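Local coordinates for esterase (uncultured bacterium FLS12, PDB 4RGY), which hydrolyses carboxylic esters as a low-temperature-active alkaline esterase of the alpha/beta-hydrolase clan, at residues H82-W96 / M127-H139. Residues are numbered along the deposited sequence; the frame is centred on the assembly and turned at random.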
loop_
_atom_site.group_PDB
_atom_site.type_symbol
_atom_site.label_atom_id
_atom_site.label_comp_id
_atom_site.label_asym_id
_atom_site.label_seq_id
_atom_site.Cartn_x
_atom_site.Cartn_y
_atom_site.Cartn_z
ATOM N N HIS A 82 12.099 13.412 -2.772
ATOM C CA HIS A 82 13.265 12.869 -3.470
ATOM C C HIS A 82 14.559 13.477 -2.915
ATOM O O HIS A 82 14.632 13.726 -1.712
ATOM C CB HIS A 82 13.079 13.034 -4.976
ATOM C CG HIS A 82 11.779 12.467 -5.448
ATOM N ND1 HIS A 82 10.933 13.139 -6.305
ATOM C CD2 HIS A 82 11.149 11.311 -5.128
ATOM C CE1 HIS A 82 9.852 12.409 -6.511
ATOM N NE2 HIS A 82 9.957 11.296 -5.806
ATOM N N ARG A 83 15.573 13.714 -3.745
ATOM C CA ARG A 83 16.846 14.226 -3.243
ATOM C C ARG A 83 16.967 15.724 -3.527
ATOM O O ARG A 83 17.963 16.190 -4.081
ATOM C CB ARG A 83 18.023 13.447 -3.843
ATOM C CG ARG A 83 18.054 11.965 -3.466
ATOM C CD ARG A 83 19.178 11.228 -4.195
ATOM N NE ARG A 83 20.476 11.833 -3.897
ATOM C CZ ARG A 83 21.280 11.433 -2.914
ATOM N NH1 ARG A 83 20.945 10.398 -2.147
ATOM N NH2 ARG A 83 22.434 12.058 -2.710
ATOM N N SER A 84 15.954 16.480 -3.116
ATOM C CA SER A 84 15.821 17.878 -3.524
ATOM C C SER A 84 16.221 18.914 -2.484
ATOM O O SER A 84 16.288 20.097 -2.796
ATOM C CB SER A 84 14.370 18.149 -3.859
ATOM O OG SER A 84 13.573 18.049 -2.694
ATOM N N PHE A 85 16.468 18.487 -1.254
ATOM C CA PHE A 85 16.693 19.441 -0.178
ATOM C C PHE A 85 15.559 20.474 -0.061
ATOM O O PHE A 85 15.793 21.605 0.350
ATOM C CB PHE A 85 18.078 20.117 -0.303
ATOM C CG PHE A 85 19.120 19.485 0.561
ATOM C CD1 PHE A 85 19.782 18.333 0.149
ATOM C CD2 PHE A 85 19.408 20.010 1.812
ATOM C CE1 PHE A 85 20.717 17.730 0.963
ATOM C CE2 PHE A 85 20.353 19.413 2.632
ATOM C CZ PHE A 85 21.009 18.277 2.202
ATOM N N TYR A 86 14.330 20.075 -0.387
ATOM C CA TYR A 86 13.177 20.964 -0.178
ATOM C C TYR A 86 13.385 22.291 -0.909
ATOM O O TYR A 86 13.030 23.359 -0.413
ATOM C CB TYR A 86 12.923 21.151 1.339
ATOM C CG TYR A 86 12.660 19.807 1.987
ATOM C CD1 TYR A 86 11.380 19.274 2.037
ATOM C CD2 TYR A 86 13.705 19.043 2.498
ATOM C CE1 TYR A 86 11.137 18.026 2.587
ATOM C CE2 TYR A 86 13.473 17.790 3.056
ATOM C CZ TYR A 86 12.185 17.288 3.092
ATOM O OH TYR A 86 11.925 16.042 3.605
ATOM N N THR A 87 13.947 22.200 -2.111
ATOM C CA THR A 87 14.350 23.369 -2.886
ATOM C C THR A 87 13.689 23.384 -4.270
ATOM O O THR A 87 13.486 22.324 -4.877
ATOM C CB THR A 87 15.888 23.374 -3.040
ATOM O OG1 THR A 87 16.487 23.394 -1.738
ATOM C CG2 THR A 87 16.393 24.585 -3.831
ATOM N N ASP A 88 13.325 24.570 -4.753
ATOM C CA ASP A 88 12.965 24.715 -6.157
ATOM C C ASP A 88 14.272 24.635 -6.927
ATOM O O ASP A 88 15.044 25.594 -7.004
ATOM C CB ASP A 88 12.227 26.028 -6.416
ATOM C CG ASP A 88 10.774 25.974 -5.986
ATOM O OD1 ASP A 88 10.260 24.864 -5.715
ATOM O OD2 ASP A 88 10.114 27.036 -5.934
ATOM N N MET A 89 14.533 23.456 -7.476
ATOM C CA MET A 89 15.846 23.122 -7.996
ATOM C C MET A 89 16.245 23.950 -9.206
ATOM O O MET A 89 15.420 24.244 -10.071
ATOM C CB MET A 89 15.884 21.637 -8.343
ATOM C CG MET A 89 15.728 20.740 -7.115
ATOM S SD MET A 89 15.669 18.978 -7.514
ATOM C CE MET A 89 17.352 18.712 -8.047
ATOM N N ALA A 90 17.517 24.330 -9.253
ATOM C CA ALA A 90 18.075 25.022 -10.409
ATOM C C ALA A 90 17.978 24.130 -11.649
ATOM O O ALA A 90 17.684 24.607 -12.757
ATOM C CB ALA A 90 19.519 25.399 -10.144
ATOM N N HIS A 91 18.234 22.840 -11.448
ATOM C CA HIS A 91 18.076 21.830 -12.487
ATOM C C HIS A 91 17.247 20.687 -11.932
ATOM O O HIS A 91 17.782 19.692 -11.425
ATOM C CB HIS A 91 19.439 21.302 -12.936
ATOM C CG HIS A 91 20.334 22.352 -13.512
ATOM N ND1 HIS A 91 20.290 22.711 -14.841
ATOM C CD2 HIS A 91 21.298 23.117 -12.946
ATOM C CE1 HIS A 91 21.190 23.652 -15.070
ATOM N NE2 HIS A 91 21.814 23.916 -13.936
ATOM N N GLY A 92 15.933 20.837 -11.992
ATOM C CA GLY A 92 15.054 19.827 -11.447
ATOM C C GLY A 92 13.665 20.377 -11.246
ATOM O O GLY A 92 13.246 21.322 -11.923
ATOM N N LEU A 93 12.936 19.778 -10.316
ATOM C CA LEU A 93 11.549 20.149 -10.112
ATOM C C LEU A 93 11.395 21.116 -8.953
ATOM O O LEU A 93 12.328 21.339 -8.159
ATOM C CB LEU A 93 10.693 18.906 -9.877
ATOM C CG LEU A 93 10.819 17.837 -10.969
ATOM C CD1 LEU A 93 9.972 16.601 -10.638
ATOM C CD2 LEU A 93 10.426 18.405 -12.323
ATOM N N GLN A 94 10.198 21.673 -8.847
ATOM C CA GLN A 94 9.929 22.742 -7.898
ATOM C C GLN A 94 9.492 22.211 -6.541
ATOM O O GLN A 94 8.344 22.384 -6.130
ATOM C CB GLN A 94 8.880 23.693 -8.482
ATOM C CG GLN A 94 9.335 24.372 -9.772
ATOM C CD GLN A 94 10.409 25.423 -9.548
ATOM O OE1 GLN A 94 11.608 25.139 -9.628
ATOM N NE2 GLN A 94 9.981 26.649 -9.273
ATOM N N TYR A 95 10.427 21.582 -5.832
ATOM C CA TYR A 95 10.097 20.922 -4.568
ATOM C C TYR A 95 9.811 21.866 -3.391
ATOM O O TYR A 95 9.109 21.489 -2.465
ATOM C CB TYR A 95 11.178 19.920 -4.187
ATOM C CG TYR A 95 11.225 18.695 -5.079
ATOM C CD1 TYR A 95 10.422 17.596 -4.823
ATOM C CD2 TYR A 95 12.094 18.644 -6.159
ATOM C CE1 TYR A 95 10.482 16.469 -5.638
ATOM C CE2 TYR A 95 12.166 17.536 -6.962
ATOM C CZ TYR A 95 11.366 16.456 -6.691
ATOM O OH TYR A 95 11.448 15.353 -7.514
ATOM N N TRP A 96 10.353 23.083 -3.426
ATOM C CA TRP A 96 10.013 24.079 -2.407
ATOM C C TRP A 96 8.590 24.596 -2.581
ATOM O O TRP A 96 7.833 24.685 -1.606
ATOM C CB TRP A 96 10.979 25.258 -2.454
ATOM C CG TRP A 96 10.510 26.439 -1.635
ATOM C CD1 TRP A 96 10.087 27.647 -2.119
ATOM C CD2 TRP A 96 10.442 26.537 -0.199
ATOM N NE1 TRP A 96 9.756 28.485 -1.078
ATOM C CE2 TRP A 96 9.961 27.832 0.107
ATOM C CE3 TRP A 96 10.713 25.649 0.853
ATOM C CZ2 TRP A 96 9.768 28.269 1.421
ATOM C CZ3 TRP A 96 10.529 26.088 2.158
ATOM C CH2 TRP A 96 10.057 27.388 2.429
ATOM N N MET A 127 18.196 16.535 6.083
ATOM C CA MET A 127 17.688 17.262 4.964
ATOM C C MET A 127 16.332 17.838 5.305
ATOM O O MET A 127 16.047 18.969 4.944
ATOM C CB MET A 127 17.584 16.293 3.786
ATOM C CG MET A 127 17.263 16.976 2.482
ATOM S SD MET A 127 17.129 15.875 1.057
ATOM C CE MET A 127 15.493 15.205 1.307
ATOM N N GLY A 128 15.504 17.046 5.992
ATOM C CA GLY A 128 14.188 17.489 6.418
ATOM C C GLY A 128 14.205 18.419 7.616
ATOM O O GLY A 128 13.238 19.151 7.846
ATOM N N GLY A 129 15.281 18.377 8.399
ATOM C CA GLY A 129 15.469 19.355 9.461
ATOM C C GLY A 129 15.793 20.712 8.852
ATOM O O GLY A 129 15.284 21.750 9.297
ATOM N N TYR A 130 16.635 20.710 7.826
ATOM C CA TYR A 130 16.868 21.907 7.020
ATOM C C TYR A 130 15.534 22.398 6.435
ATOM O O TYR A 130 15.177 23.579 6.513
ATOM C CB TYR A 130 17.865 21.595 5.891
ATOM C CG TYR A 130 17.919 22.685 4.846
ATOM C CD1 TYR A 130 18.718 23.806 5.034
ATOM C CD2 TYR A 130 17.170 22.601 3.675
ATOM C CE1 TYR A 130 18.760 24.823 4.099
ATOM C CE2 TYR A 130 17.198 23.613 2.734
ATOM C CZ TYR A 130 18.004 24.717 2.943
ATOM O OH TYR A 130 18.030 25.717 2.006
ATOM N N GLY A 131 14.764 21.474 5.862
ATOM C CA GLY A 131 13.484 21.844 5.288
ATOM C C GLY A 131 12.505 22.417 6.301
ATOM O O GLY A 131 11.799 23.376 5.994
ATOM N N ALA A 132 12.454 21.831 7.496
ATOM C CA ALA A 132 11.556 22.307 8.547
ATOM C C ALA A 132 11.912 23.721 8.994
ATOM O O ALA A 132 11.032 24.576 9.130
ATOM C CB ALA A 132 11.578 21.358 9.736
ATOM N N LEU A 133 13.196 23.970 9.235
ATOM C CA LEU A 133 13.609 25.301 9.666
ATOM C C LEU A 133 13.478 26.327 8.539
ATOM O O LEU A 133 13.163 27.488 8.793
ATOM C CB LEU A 133 15.025 25.289 10.247
ATOM C CG LEU A 133 15.202 24.480 11.529
ATOM C CD1 LEU A 133 16.605 24.646 12.048
ATOM C CD2 LEU A 133 14.188 24.907 12.582
ATOM N N LYS A 134 13.695 25.904 7.296
ATOM C CA LYS A 134 13.439 26.776 6.157
ATOM C C LYS A 134 11.965 27.192 6.096
ATOM O O LYS A 134 11.644 28.369 5.921
ATOM C CB LYS A 134 13.882 26.105 4.857
ATOM C CG LYS A 134 13.751 26.993 3.632
ATOM C CD LYS A 134 14.133 26.222 2.367
ATOM C CE LYS A 134 13.836 27.006 1.100
ATOM N NZ LYS A 134 14.033 26.169 -0.137
ATOM N N LEU A 135 11.068 26.222 6.251
ATOM C CA LEU A 135 9.639 26.518 6.304
ATOM C C LEU A 135 9.302 27.465 7.451
ATOM O O LEU A 135 8.592 28.454 7.252
ATOM C CB LEU A 135 8.829 25.227 6.428
ATOM C CG LEU A 135 8.694 24.466 5.103
ATOM C CD1 LEU A 135 8.250 23.039 5.388
ATOM C CD2 LEU A 135 7.710 25.139 4.147
ATOM N N GLY A 136 9.822 27.180 8.642
ATOM C CA GLY A 136 9.498 27.982 9.806
ATOM C C GLY A 136 10.010 29.407 9.694
ATOM O O GLY A 136 9.356 30.342 10.167
ATOM N N MET A 137 11.168 29.582 9.067
ATOM C CA MET A 137 11.783 30.904 8.994
ATOM C C MET A 137 11.419 31.694 7.732
ATOM O O MET A 137 11.540 32.927 7.708
ATOM C CB MET A 137 13.300 30.804 9.192
ATOM C CG MET A 137 13.675 30.295 10.585
ATOM S SD MET A 137 15.414 30.569 10.974
ATOM C CE MET A 137 16.189 29.307 9.990
ATOM N N ARG A 138 10.981 31.002 6.682
ATOM C CA ARG A 138 10.482 31.677 5.484
ATOM C C ARG A 138 9.005 31.998 5.644
ATOM O O ARG A 138 8.523 33.018 5.141
ATOM C CB ARG A 138 10.710 30.831 4.225
ATOM C CG ARG A 138 12.168 30.699 3.806
ATOM C CD ARG A 138 12.648 31.906 2.993
ATOM N NE ARG A 138 12.002 31.929 1.681
ATOM C CZ ARG A 138 12.441 31.259 0.618
ATOM N NH1 ARG A 138 13.555 30.535 0.701
ATOM N NH2 ARG A 138 11.767 31.316 -0.527
ATOM N N HIS A 139 8.285 31.126 6.345
ATOM C CA HIS A 139 6.859 31.325 6.554
ATOM C C HIS A 139 6.468 31.238 8.024
ATOM O O HIS A 139 5.664 30.392 8.404
ATOM C CB HIS A 139 6.071 30.311 5.728
ATOM C CG HIS A 139 6.198 30.516 4.252
ATOM N ND1 HIS A 139 5.644 31.599 3.601
ATOM C CD2 HIS A 139 6.833 29.792 3.299
ATOM C CE1 HIS A 139 5.919 31.524 2.311
ATOM N NE2 HIS A 139 6.639 30.435 2.102
HETATM O O HOH W 1 16.727 25.689 -0.412
HETATM O O HOH W 2 13.938 27.222 -3.100
HETATM O O HOH W 3 8.383 31.092 -1.072
#
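The loop around Phe-85 and Tyr-86, both with left-handed backbone angles, lies against the first turns of helix 127-138, bringing the CA atoms of Tyr-86 and Gly-131 to 5.5 Å; Trp-96, at the start of helix 95-110, meets the last turns. Met-127 lays its CG over the centre of the Phe-85 ring, 3.6 Å from the centroid, in a CH-pi contact. The bend at chi3 (79°) turns its methyl CE to Tyr-86 CE2, 3.7 Å away, while SD sits obliquely beside Phe-85 as a Met-aromatic contact. Phe-85 also turns an edge toward the face of Tyr-130, an offset edge-to-face pair with planes at 62°. The Tyr-86 ring lies obliquely against the CA atoms of Gly-128 and Gly-131, with CE2 3.5 Å from Gly-128 CA, and its hydroxyl bonds to His-50 O. Helix 127-138 follows the probable nucleophile elbow of an alpha/beta-hydrolase fold, a GxSxG pattern containing Ser-126 and Gly-128, and the Met-127 side chain touches residues of the putative Ser-His-Asp triad. Farther along, Lys-134 runs fully extended across one face of Trp-96, with CE 3.6 Å from the centroid of the six-membered ring. Its buried NZ donates to Tyr-86 O (3.0 Å) and to two waters; one of these also bonds to Thr-87 OG1 and Tyr-130 OH, the other to Asp-88 N. Leu-135 CD2 touches Trp-96 CZ3 at 3.6 Å. The doubly bent Arg-138 side chain turns one face of its guanidinium toward Trp-96 CZ2, the two planes 40° apart, and a water accepts from Trp-96 NE1 (2.9 Å) and, weakly, from Arg-138 NH2.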